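Local coordinates for probable 2-hydroxyhepta-2,4-diene-1,7-dioate isomerase (Thermus thermophilus, PDB 2DFU), which probably isomerises 2-hydroxyhepta-2,4-diene-1,7-dioate, as a metal-binding member of the fumarylacetoacetate hydrolase family, at residues A37-L42 with P89-D94. Residues are numbered along the deposited sequence; the frame is centred on the assembly and turned at random.
Sequences ASVTLL and PGNPRD
Pro89 sets its ring against the backbone of Leu41 and Leu42, CD lying 3.7 Å from Leu42 C, while its CG meets Leu41 CD1 at 4.1 Å, the two side chains crossing at about a right angle. A proline suits this place because it offers a compact apolar surface and no N-H that would need a partner. One water joins the carbonyls of the two segments, donating to Leu41 O (2.7 Å) and to Pro89 O (2.9 Å). Gly90 passes by with its carbonyl near Leu41 CD1. Asn91 supplies the direct polar link. With CG anti to the backbone N (chi1 -173°), its amide reaches across, and the two hydrogens of ND2 are shared among three acceptors: Leu36 O, Val39 O in a weak, bent bond of 3.1 Å, and, also weakly, a second water held by Leu41 N. The other end of the amide turns back on its own chain: OD1 accepts from Arg93 N at 2.9 Å, an Asx turn that accompanies the type I beta turn from Asn91 to Asp94. A leucine in its place would probably strip Val39 O and Leu36 O of this donor and leave Arg93 N without its acceptor. Pro92 is second in that turn, where the phi its ring imposes (-55°) is what the turn needs; its CD lies 3.9 Å from Leu41 CD1, so this one methyl lies near both prolines. Pro172 and Leu4 also touch Leu41. Arg93 ends the pairing with the aliphatic base of its side chain, CB resting 3.7 Å from the small Ala37 CB. With no direct backbone hydrogen bond between these nearly antiparallel segments, adhesion rests on side-chain packing and on waters and one amide bridging backbone polar atoms, which joins them without extending a sheet.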
loop_
_atom_site.group_PDB
_atom_site.type_symbol
_atom_site.label_atom_id
_atom_site.label_comp_id
_atom_site.label_asym_id
_atom_site.label_seq_id
_atom_site.Cartn_x
_atom_site.Cartn_y
_atom_site.Cartn_z
ATOM N N ALA A 37 -8.886 -13.496 27.024
ATOM C CA ALA A 37 -8.912 -12.262 27.801
ATOM C C ALA A 37 -7.527 -11.737 28.165
ATOM O O ALA A 37 -7.370 -10.557 28.460
ATOM C CB ALA A 37 -9.753 -12.465 29.083
ATOM N N SER A 38 -6.525 -12.605 28.127
ATOM C CA SER A 38 -5.166 -12.211 28.483
ATOM C C SER A 38 -4.270 -11.760 27.329
ATOM O O SER A 38 -3.159 -11.283 27.567
ATOM C CB SER A 38 -4.470 -13.364 29.216
ATOM O OG SER A 38 -5.222 -13.781 30.342
ATOM N N VAL A 39 -4.718 -11.914 26.088
ATOM C CA VAL A 39 -3.873 -11.502 24.971
ATOM C C VAL A 39 -4.303 -10.183 24.355
ATOM O O VAL A 39 -5.414 -9.718 24.575
ATOM C CB VAL A 39 -3.845 -12.572 23.845
ATOM C CG1 VAL A 39 -3.518 -13.931 24.432
ATOM C CG2 VAL A 39 -5.186 -12.610 23.109
ATOM N N THR A 40 -3.400 -9.575 23.594
ATOM C CA THR A 40 -3.710 -8.332 22.905
ATOM C C THR A 40 -4.028 -8.707 21.456
ATOM O O THR A 40 -3.141 -9.106 20.697
ATOM C CB THR A 40 -2.518 -7.361 22.918
ATOM O OG1 THR A 40 -2.230 -6.977 24.272
ATOM C CG2 THR A 40 -2.839 -6.120 22.096
ATOM N N LEU A 41 -5.300 -8.602 21.091
ATOM C CA LEU A 41 -5.739 -8.928 19.742
ATOM C C LEU A 41 -5.191 -7.949 18.717
ATOM O O LEU A 41 -5.229 -6.744 18.923
ATOM C CB LEU A 41 -7.261 -8.906 19.654
ATOM C CG LEU A 41 -8.014 -10.225 19.537
ATOM C CD1 LEU A 41 -9.409 -9.921 19.007
ATOM C CD2 LEU A 41 -7.295 -11.173 18.589
ATOM N N LEU A 42 -4.696 -8.483 17.607
ATOM C CA LEU A 42 -4.154 -7.671 16.526
ATOM C C LEU A 42 -4.959 -7.911 15.251
ATOM O O LEU A 42 -5.753 -8.851 15.172
ATOM C CB LEU A 42 -2.694 -8.064 16.254
ATOM C CG LEU A 42 -1.677 -7.936 17.392
ATOM C CD1 LEU A 42 -0.331 -8.529 16.950
ATOM C CD2 LEU A 42 -1.527 -6.455 17.776
ATOM N N PRO A 89 -8.402 -4.465 16.804
ATOM C CA PRO A 89 -9.808 -4.727 17.087
ATOM C C PRO A 89 -9.984 -4.904 18.591
ATOM O O PRO A 89 -9.090 -5.400 19.277
ATOM C CB PRO A 89 -10.066 -6.031 16.346
ATOM C CG PRO A 89 -8.760 -6.755 16.537
ATOM C CD PRO A 89 -7.738 -5.671 16.272
ATOM N N GLY A 90 -11.132 -4.500 19.108
ATOM C CA GLY A 90 -11.357 -4.687 20.523
ATOM C C GLY A 90 -11.450 -6.173 20.827
ATOM O O GLY A 90 -12.039 -6.937 20.058
ATOM N N ASN A 91 -10.836 -6.583 21.933
ATOM C CA ASN A 91 -10.871 -7.971 22.388
ATOM C C ASN A 91 -12.304 -8.216 22.894
ATOM O O ASN A 91 -12.797 -7.479 23.750
ATOM C CB ASN A 91 -9.872 -8.144 23.536
ATOM C CG ASN A 91 -9.703 -9.587 23.961
ATOM O OD1 ASN A 91 -10.678 -10.301 24.198
ATOM N ND2 ASN A 91 -8.455 -10.019 24.074
ATOM N N PRO A 92 -12.992 -9.242 22.367
ATOM C CA PRO A 92 -14.367 -9.550 22.786
ATOM C C PRO A 92 -14.568 -9.756 24.293
ATOM O O PRO A 92 -15.692 -9.689 24.792
ATOM C CB PRO A 92 -14.699 -10.803 21.979
ATOM C CG PRO A 92 -13.931 -10.585 20.720
ATOM C CD PRO A 92 -12.588 -10.106 21.243
ATOM N N ARG A 93 -13.484 -10.006 25.018
ATOM C CA ARG A 93 -13.586 -10.201 26.463
ATOM C C ARG A 93 -13.590 -8.863 27.220
ATOM O O ARG A 93 -13.890 -8.824 28.413
ATOM C CB ARG A 93 -12.443 -11.091 26.946
ATOM C CG ARG A 93 -12.398 -12.443 26.237
ATOM C CD ARG A 93 -13.645 -13.296 26.512
ATOM N NE ARG A 93 -13.730 -13.713 27.912
ATOM C CZ ARG A 93 -14.098 -14.930 28.315
ATOM N NH1 ARG A 93 -14.421 -15.863 27.424
ATOM N NH2 ARG A 93 -14.128 -15.221 29.612
ATOM N N ASP A 94 -13.260 -7.779 26.516
ATOM C CA ASP A 94 -13.244 -6.411 27.066
ATOM C C ASP A 94 -13.088 -5.451 25.877
ATOM O O ASP A 94 -12.067 -4.788 25.724
ATOM C CB ASP A 94 -12.086 -6.233 28.058
ATOM C CG ASP A 94 -11.976 -4.805 28.583
ATOM O OD1 ASP A 94 -12.999 -4.083 28.588
ATOM O OD2 ASP A 94 -10.866 -4.407 29.000
HETATM O O HOH W 1 -6.616 -5.409 20.877
HETATM O O HOH W 2 -6.972 -7.119 23.011
#